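Local atomic coordinates of PspGI restriction endonuclease (Pyrococcus sp. GI-H, PDB entry 3BM3), a protein that binds double-stranded DNA as a dimer and probably cuts it at a specific sequence, acting as a type II restriction endonuclease. Residues I23-E26 against A27-E30; K72-R75 against E76-S80; A81-R85 against E86-Q90; E165-R168 against E169-E173. The protein carries 2 engineered substitutions. All coordinates share one frame; numbering follows the deposited sequence.

Contact 1 of 4, residues I23-E26 against A27-E30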
loop_
_atom_site.group_PDB
_atom_site.type_symbol
_atom_site.label_atom_id
_atom_site.label_comp_id
_atom_site.label_asym_id
_atom_site.label_seq_id
_atom_site.Cartn_x
_atom_site.Cartn_y
_atom_site.Cartn_z
ATOM N N ILE C 23 -6.599 13.792 20.647
ATOM C CA ILE C 23 -7.920 13.248 20.474
ATOM C C ILE C 23 -8.031 11.909 21.177
ATOM O O ILE C 23 -9.037 11.633 21.809
ATOM C CB ILE C 23 -8.277 13.124 18.987
ATOM C CG1 ILE C 23 -8.345 14.538 18.359
ATOM C CG2 ILE C 23 -9.576 12.388 18.818
ATOM C CD1 ILE C 23 -8.682 14.548 16.873
ATOM N N ILE C 24 -6.984 11.092 21.081
ATOM C CA ILE C 24 -6.969 9.794 21.750
ATOM C C ILE C 24 -7.053 10.008 23.267
ATOM O O ILE C 24 -7.805 9.306 23.986
ATOM C CB ILE C 24 -5.718 8.982 21.360
ATOM C CG1 ILE C 24 -5.829 8.488 19.901
ATOM C CG2 ILE C 24 -5.508 7.740 22.294
ATOM C CD1 ILE C 24 -6.783 7.350 19.708
ATOM N N GLU C 25 -6.296 10.984 23.761
ATOM C CA GLU C 25 -6.353 11.292 25.215
ATOM C C GLU C 25 -7.748 11.742 25.608
ATOM O O GLU C 25 -8.261 11.327 26.645
ATOM C CB GLU C 25 -5.304 12.313 25.633
ATOM C CG GLU C 25 -3.842 11.829 25.552
ATOM C CD GLU C 25 -3.553 10.550 26.376
ATOM O OE1 GLU C 25 -4.185 10.340 27.440
ATOM O OE2 GLU C 25 -2.684 9.753 25.949
ATOM N N GLU C 26 -8.373 12.569 24.774
ATOM C CA GLU C 26 -9.736 13.009 25.019
ATOM C C GLU C 26 -10.684 11.815 25.092
ATOM O O GLU C 26 -11.532 11.725 25.999
ATOM C CB GLU C 26 -10.185 13.953 23.928
ATOM C CG GLU C 26 -11.527 14.538 24.161
ATOM C CD GLU C 26 -11.776 15.752 23.287
ATOM O OE1 GLU C 26 -10.867 16.144 22.481
ATOM O OE2 GLU C 26 -12.895 16.298 23.431
ATOM N N ALA C 27 -10.527 10.907 24.136
ATOM C CA ALA C 27 -11.334 9.695 24.062
ATOM C C ALA C 27 -11.099 8.827 25.293
ATOM O O ALA C 27 -12.038 8.270 25.825
ATOM C CB ALA C 27 -11.016 8.896 22.810
ATOM N N ILE C 28 -9.832 8.670 25.675
ATOM C CA ILE C 28 -9.480 7.884 26.869
ATOM C C ILE C 28 -10.231 8.414 28.091
ATOM O O ILE C 28 -10.795 7.634 28.891
ATOM C CB ILE C 28 -7.974 7.889 27.109
ATOM C CG1 ILE C 28 -7.293 6.943 26.115
ATOM C CG2 ILE C 28 -7.653 7.534 28.570
ATOM C CD1 ILE C 28 -5.804 7.077 26.024
ATOM N N THR C 29 -10.232 9.733 28.242
ATOM C CA THR C 29 -10.914 10.384 29.356
ATOM C C THR C 29 -12.411 10.114 29.284
ATOM O O THR C 29 -13.016 9.606 30.236
ATOM C CB THR C 29 -10.640 11.885 29.348
ATOM O OG1 THR C 29 -9.242 12.079 29.575
ATOM C CG2 THR C 29 -11.423 12.591 30.444
ATOM N N GLU C 30 -12.983 10.416 28.128
ATOM C CA GLU C 30 -14.407 10.243 27.899
ATOM C C GLU C 30 -14.916 8.836 28.156
ATOM O O GLU C 30 -15.959 8.676 28.800
ATOM C CB GLU C 30 -14.787 10.725 26.499
ATOM C CG GLU C 30 -14.695 12.245 26.413
ATOM C CD GLU C 30 -15.136 12.809 25.076
ATOM O OE1 GLU C 30 -14.862 14.015 24.831
ATOM O OE2 GLU C 30 -15.782 12.080 24.293
#

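Contact 2 of 4, residues K72-R75 against E76-S80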
loop_
_atom_site.group_PDB
_atom_site.type_symbol
_atom_site.label_atom_id
_atom_site.label_comp_id
_atom_site.label_asym_id
_atom_site.label_seq_id
_atom_site.Cartn_x
_atom_site.Cartn_y
_atom_site.Cartn_z
ATOM N N LYS C 72 -15.928 18.590 11.381
ATOM C CA LYS C 72 -17.161 19.308 11.037
ATOM C C LYS C 72 -17.005 20.777 11.368
ATOM O O LYS C 72 -17.364 21.657 10.582
ATOM C CB LYS C 72 -18.328 18.722 11.809
ATOM C CG LYS C 72 -19.643 19.388 11.530
ATOM C CD LYS C 72 -20.763 18.616 12.205
ATOM C CE LYS C 72 -22.077 19.326 12.042
ATOM N NZ LYS C 72 -22.383 19.522 10.600
ATOM N N GLN C 73 -16.432 21.075 12.527
ATOM C CA GLN C 73 -16.172 22.468 12.864
ATOM C C GLN C 73 -15.286 23.151 11.842
ATOM O O GLN C 73 -15.539 24.280 11.414
ATOM C CB GLN C 73 -15.498 22.571 14.221
ATOM C CG GLN C 73 -16.405 22.205 15.369
ATOM C CD GLN C 73 -15.737 22.421 16.684
ATOM O OE1 GLN C 73 -15.003 23.400 16.863
ATOM N NE2 GLN C 73 -15.944 21.501 17.598
ATOM N N VAL C 74 -14.221 22.460 11.464
ATOM C CA VAL C 74 -13.267 22.991 10.516
ATOM C C VAL C 74 -13.918 23.138 9.140
ATOM O O VAL C 74 -13.773 24.159 8.472
ATOM C CB VAL C 74 -12.028 22.111 10.446
ATOM C CG1 VAL C 74 -11.121 22.558 9.308
ATOM C CG2 VAL C 74 -11.282 22.187 11.735
ATOM N N ARG C 75 -14.696 22.140 8.743
ATOM C CA ARG C 75 -15.422 22.196 7.490
ATOM C C ARG C 75 -16.302 23.435 7.419
ATOM O O ARG C 75 -16.262 24.224 6.450
ATOM C CB ARG C 75 -16.293 20.948 7.337
ATOM C CG ARG C 75 -17.025 20.940 5.996
ATOM C CD ARG C 75 -17.895 19.716 5.856
ATOM N NE ARG C 75 -17.082 18.541 5.610
ATOM C CZ ARG C 75 -16.802 17.590 6.494
ATOM N NH1 ARG C 75 -17.290 17.635 7.728
ATOM N NH2 ARG C 75 -16.031 16.591 6.139
ATOM N N GLU C 76 -17.100 23.623 8.460
ATOM C CA GLU C 76 -17.998 24.769 8.475
ATOM C C GLU C 76 -17.241 26.089 8.350
ATOM O O GLU C 76 -17.662 26.997 7.626
ATOM C CB GLU C 76 -18.896 24.720 9.718
ATOM C CG GLU C 76 -19.853 23.542 9.664
ATOM C CD GLU C 76 -20.755 23.423 10.883
ATOM O OE1 GLU C 76 -20.595 24.199 11.864
ATOM O OE2 GLU C 76 -21.622 22.521 10.865
ATOM N N ALA C 77 -16.108 26.205 9.026
ATOM C CA ALA C 77 -15.327 27.433 9.002
ATOM C C ALA C 77 -14.786 27.684 7.618
ATOM O O ALA C 77 -14.851 28.824 7.124
ATOM C CB ALA C 77 -14.181 27.373 10.034
ATOM N N TYR C 78 -14.253 26.633 6.980
ATOM C CA TYR C 78 -13.672 26.773 5.641
ATOM C C TYR C 78 -14.739 27.004 4.579
ATOM O O TYR C 78 -14.514 27.751 3.643
ATOM C CB TYR C 78 -12.747 25.617 5.288
ATOM C CG TYR C 78 -11.405 25.822 5.914
ATOM C CD1 TYR C 78 -11.206 25.571 7.270
ATOM C CD2 TYR C 78 -10.329 26.299 5.177
ATOM C CE1 TYR C 78 -9.972 25.781 7.863
ATOM C CE2 TYR C 78 -9.071 26.502 5.765
ATOM C CZ TYR C 78 -8.908 26.246 7.114
ATOM O OH TYR C 78 -7.690 26.447 7.722
ATOM N N LEU C 79 -15.906 26.401 4.738
ATOM C CA LEU C 79 -16.987 26.640 3.771
ATOM C C LEU C 79 -17.437 28.087 3.902
ATOM O O LEU C 79 -17.698 28.761 2.884
ATOM C CB LEU C 79 -18.162 25.699 4.002
ATOM C CG LEU C 79 -17.866 24.220 3.747
ATOM C CD1 LEU C 79 -19.187 23.421 3.800
ATOM C CD2 LEU C 79 -17.107 23.985 2.492
ATOM N N SER C 80 -17.520 28.584 5.131
ATOM C CA SER C 80 -17.881 30.011 5.324
ATOM C C SER C 80 -16.898 30.959 4.654
ATOM O O SER C 80 -17.277 32.053 4.191
ATOM C CB SER C 80 -17.970 30.338 6.808
ATOM O OG SER C 80 -19.111 29.719 7.382
#

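Contact 3 of 4, residues A81-R85 against E86-Q90. With nucleotides of chain B.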
loop_
_atom_site.group_PDB
_atom_site.type_symbol
_atom_site.label_atom_id
_atom_site.label_comp_id
_atom_site.label_asym_id
_atom_site.label_seq_id
_atom_site.Cartn_x
_atom_site.Cartn_y
_atom_site.Cartn_z
ATOM N N ALA C 81 -15.633 30.554 4.637
ATOM C CA ALA C 81 -14.538 31.258 3.960
ATOM C C ALA C 81 -14.484 31.060 2.446
ATOM O O ALA C 81 -13.614 31.642 1.773
ATOM C CB ALA C 81 -13.216 30.840 4.562
ATOM N N GLY C 82 -15.348 30.221 1.881
ATOM C CA GLY C 82 -15.338 30.003 0.432
ATOM C C GLY C 82 -14.231 29.099 -0.083
ATOM O O GLY C 82 -13.954 29.044 -1.292
ATOM N N TYR C 83 -13.643 28.302 0.813
ATOM C CA TYR C 83 -12.570 27.399 0.453
ATOM C C TYR C 83 -13.024 26.280 -0.497
ATOM O O TYR C 83 -14.119 25.782 -0.374
ATOM C CB TYR C 83 -12.016 26.804 1.726
ATOM C CG TYR C 83 -10.704 26.115 1.587
ATOM C CD1 TYR C 83 -9.526 26.796 1.817
ATOM C CD2 TYR C 83 -10.639 24.761 1.333
ATOM C CE1 TYR C 83 -8.320 26.149 1.749
ATOM C CE2 TYR C 83 -9.450 24.117 1.228
ATOM C CZ TYR C 83 -8.292 24.812 1.451
ATOM O OH TYR C 83 -7.076 24.198 1.386
ATOM N N SER C 84 -12.146 25.864 -1.400
ATOM C CA SER C 84 -12.459 24.803 -2.377
ATOM C C SER C 84 -12.969 23.575 -1.654
ATOM O O SER C 84 -12.232 22.976 -0.870
ATOM C CB SER C 84 -11.234 24.387 -3.165
ATOM O OG SER C 84 -11.477 23.160 -3.842
ATOM N N ARG C 85 -14.212 23.207 -1.917
ATOM C CA ARG C 85 -14.795 22.038 -1.253
ATOM C C ARG C 85 -14.087 20.750 -1.615
ATOM O O ARG C 85 -13.910 19.883 -0.767
ATOM C CB ARG C 85 -16.260 21.896 -1.622
ATOM C CG ARG C 85 -16.986 20.811 -0.845
ATOM C CD ARG C 85 -17.027 21.131 0.628
ATOM N NE ARG C 85 -17.658 20.109 1.430
ATOM C CZ ARG C 85 -18.937 20.037 1.797
ATOM N NH1 ARG C 85 -19.328 19.033 2.543
ATOM N NH2 ARG C 85 -19.833 20.943 1.417
ATOM N N GLU C 86 -13.754 20.610 -2.893
ATOM C CA GLU C 86 -13.058 19.434 -3.365
ATOM C C GLU C 86 -11.714 19.317 -2.635
ATOM O O GLU C 86 -11.334 18.246 -2.188
ATOM C CB GLU C 86 -12.815 19.527 -4.850
ATOM C CG GLU C 86 -14.084 19.452 -5.651
ATOM C CD GLU C 86 -14.720 20.806 -5.991
ATOM O OE1 GLU C 86 -14.470 21.863 -5.303
ATOM O OE2 GLU C 86 -15.517 20.782 -6.968
ATOM N N LYS C 87 -11.000 20.427 -2.520
ATOM C CA LYS C 87 -9.696 20.377 -1.863
ATOM C C LYS C 87 -9.841 20.123 -0.372
ATOM O O LYS C 87 -9.101 19.345 0.202
ATOM C CB LYS C 87 -8.874 21.637 -2.152
ATOM C CG LYS C 87 -8.344 21.644 -3.601
ATOM C CD LYS C 87 -7.628 20.326 -4.078
ATOM C CE LYS C 87 -6.132 20.227 -3.678
ATOM N NZ LYS C 87 -5.406 19.089 -4.341
ATOM N N LEU C 88 -10.849 20.730 0.223
ATOM C CA LEU C 88 -11.126 20.548 1.634
ATOM C C LEU C 88 -11.401 19.075 1.946
ATOM O O LEU C 88 -10.825 18.472 2.868
ATOM C CB LEU C 88 -12.350 21.396 1.985
ATOM C CG LEU C 88 -12.728 21.382 3.457
ATOM C CD1 LEU C 88 -11.608 21.935 4.361
ATOM C CD2 LEU C 88 -13.984 22.238 3.621
ATOM N N GLU C 89 -12.302 18.503 1.178
ATOM C CA GLU C 89 -12.692 17.116 1.409
ATOM C C GLU C 89 -11.555 16.161 1.089
ATOM O O GLU C 89 -11.404 15.131 1.757
ATOM C CB GLU C 89 -13.955 16.769 0.645
ATOM C CG GLU C 89 -15.167 17.588 1.097
ATOM C CD GLU C 89 -15.571 17.421 2.538
ATOM O OE1 GLU C 89 -15.119 16.506 3.255
ATOM O OE2 GLU C 89 -16.424 18.218 2.958
ATOM N N GLN C 90 -10.712 16.526 0.124
ATOM C CA GLN C 90 -9.582 15.653 -0.181
ATOM C C GLN C 90 -8.650 15.693 1.018
ATOM O O GLN C 90 -8.149 14.665 1.477
ATOM C CB GLN C 90 -8.841 16.141 -1.422
ATOM C CG GLN C 90 -7.633 15.303 -1.692
ATOM C CD GLN C 90 -6.775 15.873 -2.758
ATOM O OE1 GLN C 90 -6.436 17.049 -2.694
ATOM N NE2 GLN C 90 -6.448 15.068 -3.754
ATOM P P DG B 8 -5.627 13.121 -7.099
ATOM O OP1 DG B 8 -6.831 12.320 -6.807
ATOM O OP2 DG B 8 -5.763 14.518 -7.600
ATOM O "O5'" DG B 8 -4.750 13.206 -5.780
ATOM C "C5'" DG B 8 -4.347 12.027 -5.105
ATOM C "C4'" DG B 8 -3.532 12.412 -3.899
ATOM O "O4'" DG B 8 -3.128 11.222 -3.178
ATOM C "C3'" DG B 8 -2.234 13.136 -4.249
ATOM O "O3'" DG B 8 -1.906 14.001 -3.168
ATOM C "C2'" DG B 8 -1.234 11.995 -4.269
ATOM C "C1'" DG B 8 -1.719 11.257 -3.043
ATOM N N9 DG B 8 -1.248 9.887 -2.892
ATOM C C8 DG B 8 -0.345 9.217 -3.683
ATOM N N7 DG B 8 -0.092 8.011 -3.257
ATOM C C5 DG B 8 -0.877 7.878 -2.120
ATOM C C6 DG B 8 -1.007 6.800 -1.219
ATOM O O6 DG B 8 -0.411 5.713 -1.226
ATOM N N1 DG B 8 -1.932 7.077 -0.217
ATOM C C2 DG B 8 -2.630 8.258 -0.090
ATOM N N2 DG B 8 -3.481 8.336 0.933
ATOM N N3 DG B 8 -2.498 9.279 -0.915
ATOM C C4 DG B 8 -1.613 9.023 -1.900
ATOM P P DG B 9 -1.300 15.448 -3.461
ATOM O OP1 DG B 9 -1.971 15.996 -4.673
ATOM O OP2 DG B 9 0.180 15.390 -3.409
ATOM O "O5'" DG B 9 -1.801 16.279 -2.204
ATOM C "C5'" DG B 9 -3.193 16.401 -1.951
ATOM C "C4'" DG B 9 -3.482 16.189 -0.485
ATOM O "O4'" DG B 9 -3.172 14.820 -0.109
ATOM C "C3'" DG B 9 -2.680 17.068 0.467
ATOM O "O3'" DG B 9 -3.492 17.319 1.604
ATOM C "C2'" DG B 9 -1.505 16.173 0.827
ATOM C "C1'" DG B 9 -2.173 14.811 0.906
ATOM N N9 DG B 9 -1.289 13.679 0.636
ATOM C C8 DG B 9 -0.333 13.594 -0.344
ATOM N N7 DG B 9 0.269 12.435 -0.374
ATOM C C5 DG B 9 -0.318 11.716 0.657
ATOM C C6 DG B 9 -0.076 10.392 1.108
ATOM O O6 DG B 9 0.724 9.561 0.659
ATOM N N1 DG B 9 -0.887 10.065 2.188
ATOM C C2 DG B 9 -1.816 10.899 2.763
ATOM N N2 DG B 9 -2.507 10.396 3.789
ATOM N N3 DG B 9 -2.050 12.136 2.351
ATOM C C4 DG B 9 -1.272 12.475 1.301
#

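Contact 4 of 4, residues E165-R168 against E169-E173. With nucleotides of chain A; nucleotides of chain B.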
loop_
_atom_site.group_PDB
_atom_site.type_symbol
_atom_site.label_atom_id
_atom_site.label_comp_id
_atom_site.label_asym_id
_atom_site.label_seq_id
_atom_site.Cartn_x
_atom_site.Cartn_y
_atom_site.Cartn_z
ATOM N N GLU C 165 -4.407 -4.733 0.058
ATOM C CA GLU C 165 -3.287 -5.453 -0.495
ATOM C C GLU C 165 -1.977 -5.130 0.234
ATOM O O GLU C 165 -0.929 -5.663 -0.109
ATOM C CB GLU C 165 -3.135 -5.111 -1.991
ATOM C CG GLU C 165 -2.331 -3.920 -2.341
ATOM C CD GLU C 165 -2.900 -2.559 -1.896
ATOM O OE1 GLU C 165 -4.064 -2.483 -1.472
ATOM O OE2 GLU C 165 -2.145 -1.576 -1.965
ATOM N N ARG C 166 -2.012 -4.176 1.168
ATOM C CA ARG C 166 -0.826 -3.597 1.765
ATOM C C ARG C 166 -0.066 -4.544 2.684
ATOM O O ARG C 166 1.050 -4.270 3.118
ATOM C CB ARG C 166 -1.201 -2.269 2.452
ATOM C CG ARG C 166 -1.521 -1.175 1.441
ATOM C CD ARG C 166 -1.966 0.102 2.086
ATOM N NE ARG C 166 -3.378 0.029 2.365
ATOM C CZ ARG C 166 -3.925 -0.310 3.522
ATOM N NH1 ARG C 166 -3.199 -0.542 4.613
ATOM N NH2 ARG C 166 -5.232 -0.403 3.577
ATOM N N TRP C 167 -0.676 -5.675 3.003
ATOM C CA TRP C 167 0.035 -6.735 3.700
ATOM C C TRP C 167 1.300 -7.145 2.978
ATOM O O TRP C 167 2.238 -7.566 3.615
ATOM C CB TRP C 167 -0.844 -7.954 3.899
ATOM C CG TRP C 167 -1.323 -8.600 2.718
ATOM C CD1 TRP C 167 -2.503 -8.340 2.063
ATOM C CD2 TRP C 167 -0.710 -9.664 2.031
ATOM N NE1 TRP C 167 -2.644 -9.186 1.003
ATOM C CE2 TRP C 167 -1.552 -10.012 0.960
ATOM C CE3 TRP C 167 0.487 -10.368 2.211
ATOM C CZ2 TRP C 167 -1.230 -11.036 0.073
ATOM C CZ3 TRP C 167 0.776 -11.394 1.360
ATOM C CH2 TRP C 167 -0.050 -11.702 0.280
ATOM N N ARG C 168 1.332 -7.036 1.648
ATOM C CA ARG C 168 2.565 -7.389 0.943
ATOM C C ARG C 168 3.728 -6.467 1.334
ATOM O O ARG C 168 4.867 -6.848 1.181
ATOM C CB ARG C 168 2.377 -7.425 -0.559
ATOM C CG ARG C 168 1.492 -8.573 -1.000
ATOM C CD ARG C 168 1.583 -8.780 -2.490
ATOM N NE ARG C 168 0.716 -9.869 -2.929
ATOM C CZ ARG C 168 -0.595 -9.775 -3.056
ATOM N NH1 ARG C 168 -1.215 -8.605 -2.864
ATOM N NH2 ARG C 168 -1.305 -10.827 -3.443
ATOM N N GLU C 169 3.431 -5.252 1.822
ATOM C CA GLU C 169 4.444 -4.362 2.340
ATOM C C GLU C 169 5.178 -5.024 3.485
ATOM O O GLU C 169 6.371 -4.881 3.616
ATOM C CB GLU C 169 3.876 -3.061 2.826
ATOM C CG GLU C 169 3.295 -2.222 1.699
ATOM C CD GLU C 169 2.673 -0.936 2.165
ATOM O OE1 GLU C 169 2.517 -0.747 3.389
ATOM O OE2 GLU C 169 2.370 -0.134 1.263
ATOM N N ALA C 170 4.424 -5.752 4.308
ATOM C CA ALA C 170 5.011 -6.415 5.473
ATOM C C ALA C 170 5.909 -7.552 5.020
ATOM O O ALA C 170 6.994 -7.741 5.587
ATOM C CB ALA C 170 3.925 -6.918 6.378
ATOM N N VAL C 171 5.488 -8.283 3.987
ATOM C CA VAL C 171 6.274 -9.371 3.414
ATOM C C VAL C 171 7.554 -8.751 2.862
ATOM O O VAL C 171 8.628 -9.238 3.096
ATOM C CB VAL C 171 5.530 -10.136 2.333
ATOM C CG1 VAL C 171 6.431 -11.209 1.683
ATOM C CG2 VAL C 171 4.229 -10.787 2.868
ATOM N N GLY C 172 7.419 -7.602 2.217
ATOM C CA GLY C 172 8.561 -6.869 1.665
ATOM C C GLY C 172 9.518 -6.451 2.747
ATOM O O GLY C 172 10.729 -6.677 2.658
ATOM N N GLU C 173 8.987 -5.826 3.795
ATOM C CA GLU C 173 9.788 -5.393 4.911
ATOM C C GLU C 173 10.540 -6.582 5.546
ATOM O O GLU C 173 11.744 -6.539 5.818
ATOM C CB GLU C 173 8.916 -4.690 5.944
ATOM C CG GLU C 173 9.698 -4.204 7.097
ATOM C CD GLU C 173 8.876 -3.487 8.124
ATOM O OE1 GLU C 173 7.672 -3.270 7.895
ATOM O OE2 GLU C 173 9.441 -3.189 9.186
ATOM P P DC A 5 -2.401 2.061 8.270
ATOM O OP1 DC A 5 -3.116 1.548 9.451
ATOM O OP2 DC A 5 -1.477 1.177 7.511
ATOM O "O5'" DC A 5 -3.491 2.620 7.255
ATOM C "C5'" DC A 5 -4.441 3.575 7.700
ATOM C "C4'" DC A 5 -5.281 4.029 6.532
ATOM O "O4'" DC A 5 -4.396 4.651 5.582
ATOM C "C3'" DC A 5 -5.972 2.879 5.799
ATOM O "O3'" DC A 5 -7.362 3.150 5.687
ATOM C "C2'" DC A 5 -5.323 2.840 4.429
ATOM C "C1'" DC A 5 -4.717 4.219 4.274
ATOM N N1 DC A 5 -3.480 4.204 3.491
ATOM C C2 DC A 5 -3.328 5.116 2.453
ATOM O O2 DC A 5 -4.207 5.975 2.282
ATOM N N3 DC A 5 -2.226 5.051 1.669
ATOM C C4 DC A 5 -1.287 4.129 1.916
ATOM N N4 DC A 5 -0.232 4.073 1.101
ATOM C C5 DC A 5 -1.396 3.220 3.005
ATOM C C6 DC A 5 -2.495 3.290 3.759
ATOM P P DA B 4 -4.434 -8.592 -4.540
ATOM O OP1 DA B 4 -3.584 -9.706 -5.031
ATOM O OP2 DA B 4 -4.376 -8.193 -3.113
ATOM O "O5'" DA B 4 -4.097 -7.331 -5.436
ATOM C "C5'" DA B 4 -4.462 -7.324 -6.807
ATOM C "C4'" DA B 4 -4.616 -5.903 -7.283
ATOM O "O4'" DA B 4 -5.861 -5.343 -6.805
ATOM C "C3'" DA B 4 -3.511 -4.986 -6.770
ATOM O "O3'" DA B 4 -3.132 -4.126 -7.826
ATOM C "C2'" DA B 4 -4.178 -4.225 -5.635
ATOM C "C1'" DA B 4 -5.610 -4.122 -6.127
ATOM N N9 DA B 4 -6.605 -4.000 -5.065
ATOM C C8 DA B 4 -6.702 -4.734 -3.908
ATOM N N7 DA B 4 -7.727 -4.410 -3.161
ATOM C C5 DA B 4 -8.347 -3.389 -3.872
ATOM C C6 DA B 4 -9.493 -2.627 -3.618
ATOM N N6 DA B 4 -10.256 -2.785 -2.535
ATOM N N1 DA B 4 -9.838 -1.687 -4.528
ATOM C C2 DA B 4 -9.067 -1.538 -5.617
ATOM N N3 DA B 4 -7.963 -2.200 -5.968
ATOM C C4 DA B 4 -7.659 -3.122 -5.041
ATOM P P DG A 7 -12.765 6.916 6.333
ATOM O OP1 DG A 7 -11.927 8.054 5.896
ATOM O OP2 DG A 7 -14.167 7.141 6.753
ATOM O "O5'" DG A 7 -12.785 5.813 5.191
ATOM C "C5'" DG A 7 -11.605 5.416 4.507
ATOM C "C4'" DG A 7 -11.995 4.628 3.282
ATOM O "O4'" DG A 7 -10.814 4.152 2.591
ATOM C "C3'" DG A 7 -12.812 3.375 3.599
ATOM O "O3'" DG A 7 -13.668 3.090 2.497
ATOM C "C2'" DG A 7 -11.741 2.304 3.646
ATOM C "C1'" DG A 7 -10.939 2.746 2.444
ATOM N N9 DG A 7 -9.603 2.179 2.325
ATOM C C8 DG A 7 -9.016 1.251 3.154
ATOM N N7 DG A 7 -7.824 0.901 2.763
ATOM C C5 DG A 7 -7.606 1.646 1.614
ATOM C C6 DG A 7 -6.495 1.682 0.740
ATOM O O6 DG A 7 -5.451 1.020 0.790
ATOM N N1 DG A 7 -6.682 2.595 -0.291
ATOM C C2 DG A 7 -7.806 3.368 -0.466
ATOM N N2 DG A 7 -7.792 4.209 -1.516
ATOM N N3 DG A 7 -8.858 3.326 0.327
ATOM C C4 DG A 7 -8.692 2.453 1.341
#

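Contact 1 of 4, residues I23-E26 against A27-E30
I24 and I28 sit one turn apart on helix 20-31 and make its packed side, where CG2 of I24 touches CD1 of I28 at 3.8 Å. I28 keeps CG1 beside its own backbone N (chi1 -76°), which folds that carbon back over the preceding turn to 3.2 Å from O of I24. The same oxygen receives I28 N at 2.7 Å. Branched apolar chains suit this place because helices 52-80 and 85-115 cover it: I24 lies on A63, I106 and I107, while the small A27 packs against L59. The solvent side is polar and looser. Here T29 OG1 and T29 N reach E25 O from opposite faces of its carbonyl plane, the hydroxyl at 3.2 Å, while E25 OE2 pairs with K110. E26 and E30 form a polar margin beside helix 52-80, their carboxylate planes 82° apart and OE2 of E26 3.3 Å from OE1 of E30. Y70 holds E26 OE1, but the two facing acceptors probably repel, unless K62, which touches E30, offsets it.

Contact 2 of 4, residues K72-R75 against E76-S80
K72 NZ meets E76 OE2 at 3.1 Å, an i to i+4 salt bridge on the exposed side of helix 52-80. Lysine and glutamate suit this surface: K72 is extended until a bend at its last torsion (chi4 58°) turns the amine toward the carboxylate, which receives it nearly along the C-O axis. On the buried side, V74 and Y78 lie side by side, CG1 of V74 3.6 Å from CD1 of the ring. R75 and L79 also run alongside each other, through CG and CD1 at 4.0 Å. Farther out, F92 of helix 85-115 packs on V74 and R75, and R75 forms salt bridges through NE to E89 and through NH2 to E71. The Y78 hydroxyl bonds to K11 O, and its ring meets Y83 edge-to-face, tying the N-terminal segment and the next loop to this helix. A leucine instead of Y78 would probably leave the K11 carbonyl without its donor and Y83 without its aromatic partner. The V74 carbonyl O lies at the edge of the Y78 ring, in its plane, 3.2 Å from CD1.

Contact 3 of 4, residues A81-R85 against E86-Q90
R85 reaches forward one turn to E89. Its CB stays by the backbone at E86 N; CG, anti to the R85 backbone N, nears E89 CG, and the bend at chi2 (64°) swings CD across E89. NE then bonds to E89 OE2 at 2.7 Å on the anti lone pair, CZ lies 3.3 Å from that OE2, and NH1 reaches the same oxygen at 3.0 Å, 35° out of the carboxylate plane. The grip is side-on, two nitrogens to one atom, with the guanidinium and carboxylate planes 44° apart. With R75 adding its NE, three donors from two arginines converge on a buried carboxylate and probably hold it ionised. Just before R85 the chain turns back between helices 52-80 and 85-115: G82, with positive phi, completes a Schellman motif ending the first, and S84 is the N-cap of the second, its OG accepting K87 N at 3.1 Å. Y83 points toward the helix, CD2 3.8 Å from L88 CB. On the DNA side, K87 NZ donates to Q90 OE1 at 2.8 Å, in the carbonyl plane. Q90 NE2 bonds to Q93 of the second subunit and lies 3.2 Å from O5' of DG8 of chain B.

Contact 4 of 4, residues E165-R168 against E169-E173
The carbonyl O of W167 is gripped by two amides of the next turn, A170 N at 2.9 Å and, weakly, V171 N at 3.3 Å. The A170 donor stands above the carbonyl plane, 60° out of it, an i to i+3 bond of the tight, 3-10-like opening turn before i to i+4 bonds (G172 N to R168 O) take over. W167 holds its ring over its own backbone (chi1 62°) and turns an edge to V171, CZ3 to CG2 at 3.8 Å, while S200, A203 and M204 of helix 198-206 pack against the indole. This turn lies at the N-terminal end of the helix in a beta-alpha-beta unit, strand 155-160, helix 167-181, strand 186-191, and meets the DNA. R166 bends at chi3 and reads the major-groove edge of DG7 of chain A: NE donates to O6 at 2.8 Å, and NH2 makes weak bonds to O6 and N7. NH1 binds K162 O, and C2' of DC5 of chain A lies over one guanidinium face. A methionine here, with no N-H to give, would probably leave this guanine edge unread by the helix end and K162 O without its R166 partner. R168, extended from CG to NE, grips the DA4 phosphate of chain B, NH1 to OP2 at 3.2 Å and NH2 to OP1 at 3.0 Å; W167 CZ2 covers one guanidinium face, and E135 of the second subunit binds NE.

All four contacts are local turns of helix or a helix start. Contact 4 is fully buried, at the protein-DNA interface, and its arginines serve bases and phosphate. Contacts 1, 2 and 3 are partly buried: 1 and 2 are apolar on one side and charged on the other, whereas contact 3 buries a carboxylate under arginines near the dimer interface and also touches the DNA backbone through Q90. Contacts 2 and 3 lie on successive helices, 52-80 and 85-115, and touch through a shared salt bridge and L79 packing on R85. Contact 1 belongs to helix 20-31, which leans on both of these helices, yet its centre is about 23 Å from that of contact 2. Contacts 3 and 4, with centres about 33 Å apart, both reach the second subunit.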